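Local structure of Glyco_hydro_cc domain-containing protein (Trichoderma gamsii, 6UBD) at residues D55-P58 against A59-S62; I118-N121 against T122-L126; I186-W190 against N191-K195. The protein probably binds oligosaccharides derived from beta-1,3-glucan, as a member of glycoside hydrolase family GH128, subgroup VII. All blocks are in the same frame, centred on the assembly; numbering follows the deposited sequence. Where two conformers were deposited one is given.

Contact 1: residues D55-P58 against A59-S62; sequences DWTP and APSS
The backbone bends back here without regular helix or strand, bringing the CA atoms of Asp-55 and Pro-60 to 5.6 Å. Asp-55 and Thr-57 hold the bend together. The aspartate CG sits between the backbone N and the carbonyl carbon (chi1 68°), and this turns the carboxylate over the bend. Asp-55 OD1 takes two donors from the same face of its plane. Thr-57 OG1 meets Asp-55 OD1 at 2.7 Å, on the syn side and 20° out of plane. Thr-57 N reaches Asp-55 OD1 at 3.1 Å, from higher above the plane (38° out). The same hydroxyl oxygen, Thr-57 OG1, carries the link forward, accepting a longer bond from Ala-59 N at 3.3 Å. A water adds to this by donating to both Thr-57 OG1 and Ala-59 O. Asp-55 OD2 lies 3.4 Å from Pro-60 CA. It also takes a hydrogen bond from a second water, which in turn accepts from Ser-62 N. The carboxylate thus spans the bend, with one oxygen tied directly and the other through solvent. Toward the rest of the fold, Pro-58 O accepts from Ser-72 OG on strand 69-73, and Trp-56 NE1 hydrogen-bonds to Glu-201. The bond from Thr-57 N to Asp-55 OD1 makes this an Asx turn, placed in the loop that leaves parallel strand 52-54 for strand 69-73, consistent with a beta/alpha-barrel glycosidase core.

Contact 2: residues I118-N121 against T122-L126; sequences IDVN and TGVSL
The one flat group at work here is the carboxylate of Asp-119, and both of its partners across the contact belong to Thr-122. Thr-122 OG1 donates to Asp-119 OD1 at 2.7 Å from above the carboxylate plane, 39° out of it. Thr-122 N meets the same oxygen, Asp-119 OD1, nearly along its C-O axis at 2.8 Å. One residue can supply both donors because Thr-122 OG1 is anti to the carbonyl carbon and beside its own N (chi1 -59°), so hydroxyl and amide face the aspartate together. The two side chains cross at about a right angle. Asp-119 is the N-cap of helix 120-136, its carboxylate satisfying an amide of the first turn, and the negative charge at this end would probably be favoured by the helix dipole. That helix is the crossover of the beta-alpha-beta unit between strands 100-102 and 140-142. Its regular bonding starts at once, with Gly-123 N donating to Asp-119 O at 2.9 Å. On another side of the turn Ile-118, just before the cap, folds back over the helix. With CG1 between N and the carbonyl carbon (chi1 54°), Ile-118 CD1 reaches Leu-126 CD1 at 3.8 Å and lies 4.0 Å from Gly-123 CA, where a glycine leaves the backbone itself as the surface touched. The methyl of Thr-122, CG2, packs 4.0 Å from Ile-118 CB. Val-120 and Val-124 meet more loosely, Val-120 CG1 to Val-124 CG2 at 4.2 Å, one turn apart, and they face helix 154-159 through Trp-154 and Phe-158. Ile-118 O also accepts from the indole NE1 of Trp-154.

Contact 3: residues I186-W190 against N191-K195; sequences IDYYW and NTYQK
At the C-terminal turn of helix 179-193, Trp-190 lays its indole over Gln-194, the first residue past the helix, where phi has turned positive. CG of Trp-190 is anti to the backbone N (chi1 173°), and the six-membered ring of Trp-190 receives Gln-194 CA on one face as a CH-pi contact, 3.9 Å from the centroid and 13° off the normal. At the ring edge, near its plane, Lys-195 O lies 3.5 Å from Trp-190 CE3. Trp-190 O accepts from Gln-194 N at 2.8 Å, and the glutamine chain, bent at chi2 (-90°), brings Gln-194 NE2 back for a weak second bond to that oxygen at 3.2 Å. The indole also stacks with the ring of His-236. With only an alanine at this place, Gln-194 CA would probably lose the ring face it rests on, and His-236 its stacking partner. This helix is the crossover of the beta-alpha-beta unit from strand 170-176 to strand 197-206. Thr-192, one turn after Tyr-188, gives two bonds to Tyr-188 O, from Thr-192 OG1 at 2.8 Å and from Thr-192 N at 2.9 Å, reaching it from opposite faces of the carbonyl plane. The same OG1 also sits over one face of the Tyr-188 ring. Tyr-189 and Tyr-193 run side by side, pointing the same way, and Tyr-189 CD1 lies 3.8 Å from Tyr-193 CD2. The hydroxyls of Tyr-188 and Tyr-193 both bond to Glu-152, while a water links Tyr-189 O to Lys-195 N past the helix end.

Contacts 1 and 3 are partly buried and lie on opposite sides of the chain's centre, while contact 2 is a surface contact, farthest out of the three. Contact 1 shapes a loop between strands; contacts 2 and 3 sit at opposite ends of two different crossover helices, the first turn of 120-136 and the last of 179-193. The nearest atoms of contacts 2 and 3 are about 10 Å apart, and helix 154-159 packs against side chains of both. The chemistry follows the place: an aspartate organises the chain at contacts 1 and 2, aided in the loop by waters, whereas at contact 3 aromatic rings dominate, and the threonine and glutamine side chains turn back to backbone carbonyls.

Contact 1: residues D55-P58 against A59-S62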
ATOM      1  N   ASP A  55       1.310  -4.166   7.103  1.00  7.66           N
ATOM      2  CA  ASP A  55       2.078  -3.388   8.096  1.00  7.86           C
ATOM      3  C   ASP A  55       3.544  -3.298   7.678  1.00  8.70           C
ATOM      4  O   ASP A  55       4.369  -3.115   8.559  1.00  8.98           O
ATOM      5  CB  ASP A  55       1.881  -3.943   9.502  1.00  7.78           C
ATOM      6  CG  ASP A  55       2.501  -5.331   9.689  1.00  7.85           C
ATOM      7  OD1 ASP A  55       3.069  -5.894   8.732  1.00  8.55           O
ATOM      8  OD2 ASP A  55       2.450  -5.828  10.860  1.00  9.97           O
ATOM      9  N   TRP A  56       3.793  -3.303   6.370  1.00  7.69           N
ATOM     10  CA  TRP A  56       5.168  -3.215   5.809  1.00  7.90           C
ATOM     11  C   TRP A  56       6.073  -4.431   6.156  1.00  8.91           C
ATOM     12  O   TRP A  56       7.253  -4.406   5.775  1.00  7.96           O
ATOM     13  CB  TRP A  56       5.852  -1.887   6.176  1.00  8.47           C
ATOM     14  CG  TRP A  56       5.111  -0.677   5.650  1.00  9.06           C
ATOM     15  CD1 TRP A  56       5.195  -0.095   4.410  1.00  9.38           C
ATOM     16  CD2 TRP A  56       4.162   0.130   6.389  1.00  9.01           C
ATOM     17  NE1 TRP A  56       4.356   0.985   4.311  1.00  8.27           N
ATOM     18  CE2 TRP A  56       3.702   1.112   5.488  1.00  8.10           C
ATOM     19  CE3 TRP A  56       3.637   0.085   7.703  1.00  8.36           C
ATOM     20  CZ2 TRP A  56       2.727   2.051   5.876  1.00  8.33           C
ATOM     21  CZ3 TRP A  56       2.662   1.021   8.055  1.00  8.44           C
ATOM     22  CH2 TRP A  56       2.225   2.009   7.166  1.00  8.57           C
ATOM     23  N   THR A  57       5.570  -5.432   6.887  1.00  9.04           N
ATOM     24  CA  THR A  57       6.370  -6.614   7.293  1.00  9.34           C
ATOM     25  C   THR A  57       5.999  -7.862   6.489  1.00  7.40           C
ATOM     26  O   THR A  57       5.008  -7.907   5.763  1.00  7.89           O
ATOM     27  CB  THR A  57       6.219  -6.932   8.793  1.00  9.11           C
ATOM     28  OG1 THR A  57       5.028  -7.714   9.075  1.00  7.90           O
ATOM     29  CG2 THR A  57       6.330  -5.701   9.689  1.00  9.82           C
ATOM     30  N   PRO A  58       6.827  -8.941   6.535  1.00  7.37           N
ATOM     31  CA  PRO A  58       6.505 -10.201   5.860  1.00  8.79           C
ATOM     32  C   PRO A  58       5.256 -10.934   6.354  1.00  7.97           C
ATOM     33  O   PRO A  58       4.762 -11.784   5.629  1.00  8.63           O
ATOM     34  CB  PRO A  58       7.774 -11.041   6.106  1.00 10.17           C
ATOM     35  CG  PRO A  58       8.890 -10.019   6.254  1.00 10.00           C
ATOM     36  CD  PRO A  58       8.202  -8.930   7.042  1.00  8.55           C
ATOM     37  N   ALA A  59       4.812 -10.607   7.583  1.00  8.39           N
ATOM     38  CA  ALA A  59       3.740 -11.371   8.259  1.00  8.02           C
ATOM     39  C   ALA A  59       2.947 -10.438   9.179  1.00  7.45           C
ATOM     40  O   ALA A  59       3.161 -10.419  10.394  1.00  9.06           O
ATOM     41  CB  ALA A  59       4.289 -12.549   9.005  1.00 10.60           C
ATOM     42  N   PRO A  60       1.984  -9.633   8.662  1.00  8.82           N
ATOM     43  CA  PRO A  60       1.210  -8.729   9.514  1.00  8.32           C
ATOM     44  C   PRO A  60       0.576  -9.538  10.643  1.00 10.21           C
ATOM     45  O   PRO A  60      -0.095 -10.500  10.356  1.00 12.64           O
ATOM     46  CB  PRO A  60       0.138  -8.107   8.643  1.00  9.76           C
ATOM     47  CG  PRO A  60       0.626  -8.344   7.215  1.00 10.08           C
ATOM     48  CD  PRO A  60       1.625  -9.462   7.252  1.00  9.64           C
ATOM     49  N   SER A  61       0.812  -9.115  11.902  1.00 15.97           N
ATOM     50  CA  SER A  61       0.295 -10.007  12.992  1.00 24.44           C
ATOM     51  C   SER A  61      -0.399  -9.267  14.129  1.00 22.07           C
ATOM     52  O   SER A  61      -0.663  -9.948  15.186  1.00 21.97           O
ATOM     53  CB  SER A  61       1.383 -10.894  13.540  1.00 23.75           C
ATOM     54  OG  SER A  61       2.384  -9.985  14.002  1.00 32.37           O
ATOM     55  N   SER A  62      -0.786  -7.998  13.977  1.00 11.94           N
ATOM     56  CA  SER A  62      -1.608  -7.378  15.055  1.00 11.55           C
ATOM     57  C   SER A  62      -2.824  -8.268  15.344  1.00 10.66           C
ATOM     58  O   SER A  62      -3.564  -8.634  14.411  1.00 10.78           O
ATOM     59  CB  SER A  62      -2.114  -5.999  14.668  1.00 11.68           C
ATOM     60  OG  SER A  62      -3.051  -5.483  15.604  1.00 10.85           O
TER
HETATM   61  O   HOH W   1      -0.061  -5.713  12.070  1.00  8.97           O
HETATM   62  O   HOH W   2       5.619  -9.065  11.434  1.00 16.97           O

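Contact 2: residues I118-N121 against T122-L126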
ATOM      1  N   ILE A 118      16.994   1.249  -3.235  1.00  8.84           N
ATOM      2  CA  ILE A 118      17.783   0.231  -3.985  1.00  9.17           C
ATOM      3  C   ILE A 118      17.670   0.536  -5.474  1.00  8.57           C
ATOM      4  O   ILE A 118      16.562   0.955  -5.945  1.00  9.54           O
ATOM      5  CB  ILE A 118      17.371  -1.230  -3.658  1.00  9.05           C
ATOM      6  CG1 ILE A 118      15.865  -1.519  -3.844  1.00  9.90           C
ATOM      7  CG2 ILE A 118      17.856  -1.608  -2.235  1.00 10.15           C
ATOM      8  CD1 ILE A 118      15.505  -3.015  -3.702  1.00 10.29           C
ATOM      9  N   ASP A 119      18.724   0.190  -6.225  1.00  7.71           N
ATOM     10  CA  ASP A 119      18.654   0.366  -7.686  1.00  8.16           C
ATOM     11  C   ASP A 119      17.850  -0.761  -8.357  1.00  9.23           C
ATOM     12  O   ASP A 119      17.524  -1.775  -7.728  1.00  9.69           O
ATOM     13  CB  ASP A 119      20.021   0.613  -8.283  1.00  9.18           C
ATOM     14  CG  ASP A 119      21.007  -0.506  -8.127  1.00 10.13           C
ATOM     15  OD1 ASP A 119      20.586  -1.655  -7.940  1.00 11.19           O
ATOM     16  OD2 ASP A 119      22.214  -0.250  -8.372  1.00 15.89           O
ATOM     17  N   VAL A 120      17.575  -0.575  -9.642  1.00  8.49           N
ATOM     18  CA  VAL A 120      16.791  -1.556 -10.431  1.00  9.68           C
ATOM     19  C   VAL A 120      17.495  -2.897 -10.469  1.00  8.51           C
ATOM     20  O   VAL A 120      16.860  -3.962 -10.267  1.00  8.36           O
ATOM     21  CB  VAL A 120      16.454  -1.048 -11.835  1.00  9.70           C
ATOM     22  CG1 VAL A 120      15.990  -2.162 -12.772  1.00  9.54           C
ATOM     23  CG2 VAL A 120      15.407   0.039 -11.727  1.00  9.93           C
ATOM     24  N   ASN A 121      18.838  -2.922 -10.669  1.00  8.79           N
ATOM     25  CA  ASN A 121      19.604  -4.176 -10.723  1.00  9.37           C
ATOM     26  C   ASN A 121      19.407  -4.960  -9.413  1.00  8.95           C
ATOM     27  O   ASN A 121      19.184  -6.196  -9.445  1.00  9.92           O
ATOM     28  CB  ASN A 121      21.078  -3.828 -11.008  1.00 11.64           C
ATOM     29  CG  ASN A 121      22.016  -5.002 -10.979  1.00 14.45           C
ATOM     30  OD1 ASN A 121      21.833  -5.817 -11.826  1.00 19.99           O
ATOM     31  ND2 ASN A 121      22.905  -5.050  -9.984  1.00 19.46           N
ATOM     32  N   THR A 122      19.560  -4.288  -8.276  1.00  8.65           N
ATOM     33  CA  THR A 122      19.387  -4.938  -6.968  1.00  8.73           C
ATOM     34  C   THR A 122      17.932  -5.428  -6.777  1.00  8.77           C
ATOM     35  O   THR A 122      17.687  -6.550  -6.328  1.00  8.28           O
ATOM     36  CB  THR A 122      19.800  -3.942  -5.879  1.00  9.59           C
ATOM     37  OG1 THR A 122      21.175  -3.589  -6.125  1.00 10.88           O
ATOM     38  CG2 THR A 122      19.624  -4.487  -4.478  1.00 11.51           C
ATOM     39  N   GLY A 123      16.962  -4.617  -7.202  1.00  8.57           N
ATOM     40  CA  GLY A 123      15.571  -5.030  -7.199  1.00  9.58           C
ATOM     41  C   GLY A 123      15.252  -6.290  -7.982  1.00 10.34           C
ATOM     42  O   GLY A 123      14.492  -7.132  -7.533  1.00 10.86           O
ATOM     43  N   VAL A 124      15.806  -6.357  -9.185  1.00  7.95           N
ATOM     44  CA  VAL A 124      15.587  -7.563 -10.036  1.00  9.20           C
ATOM     45  C   VAL A 124      16.110  -8.846  -9.347  1.00  9.88           C
ATOM     46  O   VAL A 124      15.384  -9.872  -9.293  1.00 10.22           O
ATOM     47  CB  VAL A 124      16.304  -7.410 -11.395  1.00  9.61           C
ATOM     48  CG1 VAL A 124      16.369  -8.715 -12.155  1.00  9.70           C
ATOM     49  CG2 VAL A 124      15.643  -6.284 -12.221  1.00 10.28           C
ATOM     50  N   SER A 125      17.285  -8.739  -8.712  1.00  8.97           N
ATOM     51  CA  SER A 125      17.886  -9.922  -8.061  1.00  8.82           C
ATOM     52  C   SER A 125      17.024 -10.384  -6.881  1.00  9.26           C
ATOM     53  O   SER A 125      16.720 -11.604  -6.728  1.00  9.76           O
ATOM     54  CB  SER A 125      19.290  -9.614  -7.581  0.74  9.67           C
ATOM     55  OG  SER A 125      19.893 -10.767  -6.969  0.74 10.59           O
ATOM     56  N   LEU A 126      16.529  -9.432  -6.077  1.00  8.97           N
ATOM     57  CA  LEU A 126      15.660  -9.770  -4.906  1.00  8.99           C
ATOM     58  C   LEU A 126      14.324 -10.300  -5.396  1.00  9.87           C
ATOM     59  O   LEU A 126      13.792 -11.280  -4.815  1.00 10.90           O
ATOM     60  CB  LEU A 126      15.459  -8.534  -4.029  1.00  9.74           C
ATOM     61  CG  LEU A 126      16.679  -8.032  -3.266  1.00 10.84           C
ATOM     62  CD1 LEU A 126      16.519  -6.551  -2.917  1.00 11.11           C
ATOM     63  CD2 LEU A 126      16.907  -8.893  -2.012  1.00 12.75           C
TER

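Contact 3: residues I186-W190 against N191-K195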
ATOM      1  N   ILE A 186      -3.797   7.554 -10.914  1.00  8.13           N
ATOM      2  CA  ILE A 186      -4.510   6.344 -11.419  1.00  8.65           C
ATOM      3  C   ILE A 186      -4.316   6.210 -12.938  1.00  8.73           C
ATOM      4  O   ILE A 186      -4.007   5.095 -13.448  1.00  9.22           O
ATOM      5  CB  ILE A 186      -6.002   6.442 -11.042  1.00  9.03           C
ATOM      6  CG1 ILE A 186      -6.215   6.244  -9.527  1.00  9.34           C
ATOM      7  CG2 ILE A 186      -6.847   5.448 -11.811  1.00  8.61           C
ATOM      8  CD1 ILE A 186      -7.580   6.639  -9.024  1.00  9.12           C
ATOM      9  N   ASP A 187      -4.547   7.271 -13.666  1.00  8.50           N
ATOM     10  CA  ASP A 187      -4.469   7.220 -15.143  1.00  8.59           C
ATOM     11  C   ASP A 187      -3.056   6.862 -15.613  1.00  7.83           C
ATOM     12  O   ASP A 187      -2.896   6.029 -16.545  1.00  8.71           O
ATOM     13  CB  ASP A 187      -4.946   8.519 -15.785  1.00  8.84           C
ATOM     14  CG  ASP A 187      -6.404   8.880 -15.612  1.00 11.66           C
ATOM     15  OD1 ASP A 187      -7.189   8.002 -15.401  1.00 14.22           O
ATOM     16  OD2 ASP A 187      -6.760  10.091 -15.776  1.00 20.56           O
ATOM     17  N   TYR A 188      -2.041   7.457 -14.990  1.00  8.40           N
ATOM     18  CA  TYR A 188      -0.650   7.130 -15.358  1.00  8.49           C
ATOM     19  C   TYR A 188      -0.385   5.622 -15.189  1.00  7.88           C
ATOM     20  O   TYR A 188       0.155   4.974 -16.113  1.00  8.19           O
ATOM     21  CB  TYR A 188       0.369   7.928 -14.539  1.00  8.82           C
ATOM     22  CG  TYR A 188       1.792   7.533 -14.846  1.00  8.35           C
ATOM     23  CD1 TYR A 188       2.465   7.950 -16.003  1.00  8.16           C
ATOM     24  CD2 TYR A 188       2.448   6.593 -14.044  1.00  8.01           C
ATOM     25  CE1 TYR A 188       3.723   7.485 -16.325  1.00  8.22           C
ATOM     26  CE2 TYR A 188       3.697   6.112 -14.398  1.00  8.57           C
ATOM     27  CZ  TYR A 188       4.374   6.617 -15.500  1.00  8.11           C
ATOM     28  OH  TYR A 188       5.590   6.111 -15.889  1.00  9.01           O
ATOM     29  N   TYR A 189      -0.754   5.043 -14.038  1.00  8.39           N
ATOM     30  CA  TYR A 189      -0.372   3.655 -13.746  1.00  8.12           C
ATOM     31  C   TYR A 189      -1.259   2.683 -14.531  1.00  8.26           C
ATOM     32  O   TYR A 189      -0.720   1.624 -14.958  1.00  7.73           O
ATOM     33  CB  TYR A 189      -0.309   3.373 -12.236  1.00  8.36           C
ATOM     34  CG  TYR A 189       0.951   3.870 -11.567  1.00  8.60           C
ATOM     35  CD1 TYR A 189       2.131   3.148 -11.705  1.00  8.87           C
ATOM     36  CD2 TYR A 189       0.976   5.093 -10.875  1.00  8.66           C
ATOM     37  CE1 TYR A 189       3.301   3.614 -11.123  1.00  9.09           C
ATOM     38  CE2 TYR A 189       2.133   5.585 -10.311  1.00  8.39           C
ATOM     39  CZ  TYR A 189       3.315   4.821 -10.442  1.00  8.35           C
ATOM     40  OH  TYR A 189       4.474   5.225  -9.829  1.00  8.86           O
ATOM     41  N   TRP A 190      -2.522   2.961 -14.827  1.00  7.79           N
ATOM     42  CA  TRP A 190      -3.328   2.116 -15.748  1.00  8.16           C
ATOM     43  C   TRP A 190      -2.780   2.220 -17.181  1.00  8.00           C
ATOM     44  O   TRP A 190      -2.557   1.206 -17.848  1.00  9.29           O
ATOM     45  CB  TRP A 190      -4.850   2.463 -15.692  1.00  8.12           C
ATOM     46  CG  TRP A 190      -5.570   1.695 -16.764  1.00  8.46           C
ATOM     47  CD1 TRP A 190      -6.003   2.140 -18.000  1.00  9.35           C
ATOM     48  CD2 TRP A 190      -5.721   0.268 -16.831  1.00  8.81           C
ATOM     49  NE1 TRP A 190      -6.489   1.113 -18.770  1.00  9.65           N
ATOM     50  CE2 TRP A 190      -6.318  -0.058 -18.075  1.00  9.47           C
ATOM     51  CE3 TRP A 190      -5.480  -0.738 -15.912  1.00  8.29           C
ATOM     52  CZ2 TRP A 190      -6.603  -1.370 -18.435  1.00  9.52           C
ATOM     53  CZ3 TRP A 190      -5.796  -2.043 -16.239  1.00  9.24           C
ATOM     54  CH2 TRP A 190      -6.320  -2.340 -17.502  1.00 10.09           C
ATOM     55  N   ASN A 191      -2.598   3.413 -17.666  1.00  7.75           N
ATOM     56  CA  ASN A 191      -2.168   3.579 -19.068  1.00  9.25           C
ATOM     57  C   ASN A 191      -0.793   2.940 -19.329  1.00  9.04           C
ATOM     58  O   ASN A 191      -0.583   2.302 -20.402  1.00 10.53           O
ATOM     59  CB  ASN A 191      -2.146   5.046 -19.501  1.00 10.17           C
ATOM     60  CG  ASN A 191      -3.493   5.694 -19.665  1.00 14.76           C
ATOM     61  OD1 ASN A 191      -3.577   6.912 -19.557  1.00 16.95           O
ATOM     62  ND2 ASN A 191      -4.498   4.907 -19.984  1.00 15.74           N
ATOM     63  N   THR A 192       0.121   3.084 -18.349  1.00  8.74           N
ATOM     64  CA  THR A 192       1.521   2.621 -18.514  1.00  8.71           C
ATOM     65  C   THR A 192       1.650   1.080 -18.328  1.00  8.41           C
ATOM     66  O   THR A 192       2.351   0.425 -19.111  1.00 10.06           O
ATOM     67  CB  THR A 192       2.449   3.394 -17.574  1.00  9.97           C
ATOM     68  OG1 THR A 192       2.336   4.811 -17.829  1.00  8.56           O
ATOM     69  CG2 THR A 192       3.884   2.957 -17.812  1.00 11.98           C
ATOM     70  N   TYR A 193       0.964   0.498 -17.315  1.00  7.89           N
ATOM     71  CA  TYR A 193       1.178  -0.929 -16.943  1.00  8.68           C
ATOM     72  C   TYR A 193      -0.008  -1.823 -17.272  1.00  8.77           C
ATOM     73  O   TYR A 193       0.158  -3.050 -17.301  1.00  9.21           O
ATOM     74  CB  TYR A 193       1.724  -1.044 -15.522  1.00  8.57           C
ATOM     75  CG  TYR A 193       3.008  -0.272 -15.316  1.00  9.05           C
ATOM     76  CD1 TYR A 193       4.236  -0.794 -15.750  1.00  8.68           C
ATOM     77  CD2 TYR A 193       3.023   0.978 -14.690  1.00  8.83           C
ATOM     78  CE1 TYR A 193       5.401  -0.055 -15.640  1.00  9.29           C
ATOM     79  CE2 TYR A 193       4.194   1.717 -14.566  1.00  8.18           C
ATOM     80  CZ  TYR A 193       5.391   1.190 -15.042  1.00  8.72           C
ATOM     81  OH  TYR A 193       6.552   1.876 -14.961  1.00  9.81           O
ATOM     82  N   GLN A 194      -1.220  -1.262 -17.402  1.00  8.90           N
ATOM     83  CA  GLN A 194      -2.330  -2.065 -17.990  1.00  9.32           C
ATOM     84  C   GLN A 194      -2.737  -3.251 -17.087  1.00  9.04           C
ATOM     85  O   GLN A 194      -3.259  -4.247 -17.606  1.00  8.93           O
ATOM     86  CB  GLN A 194      -1.973  -2.473 -19.431  1.00  9.70           C
ATOM     87  CG  GLN A 194      -1.839  -1.235 -20.325  1.00 10.03           C
ATOM     88  CD  GLN A 194      -3.119  -0.799 -21.005  1.00  8.96           C
ATOM     89  OE1 GLN A 194      -3.815  -1.579 -21.683  1.00 11.54           O
ATOM     90  NE2 GLN A 194      -3.512   0.447 -20.789  1.00 12.88           N
ATOM     91  N   LYS A 195      -2.510  -3.117 -15.770  1.00  9.11           N
ATOM     92  CA  LYS A 195      -2.885  -4.101 -14.759  1.00  8.34           C
ATOM     93  C   LYS A 195      -3.735  -3.418 -13.681  1.00  6.83           C
ATOM     94  O   LYS A 195      -3.603  -2.222 -13.419  1.00  8.00           O
ATOM     95  CB  LYS A 195      -1.642  -4.767 -14.161  1.00  7.91           C
ATOM     96  CG  LYS A 195      -0.864  -5.621 -15.173  1.00  8.57           C
ATOM     97  CD  LYS A 195       0.462  -6.201 -14.686  1.00 10.49           C
ATOM     98  CE  LYS A 195       1.140  -7.103 -15.689  1.00 10.02           C
ATOM     99  NZ  LYS A 195       2.503  -7.583 -15.237  1.00  9.43           N
TER
HETATM  100  O   HOH W   3      -1.177  -1.064 -13.878  1.00  9.13           O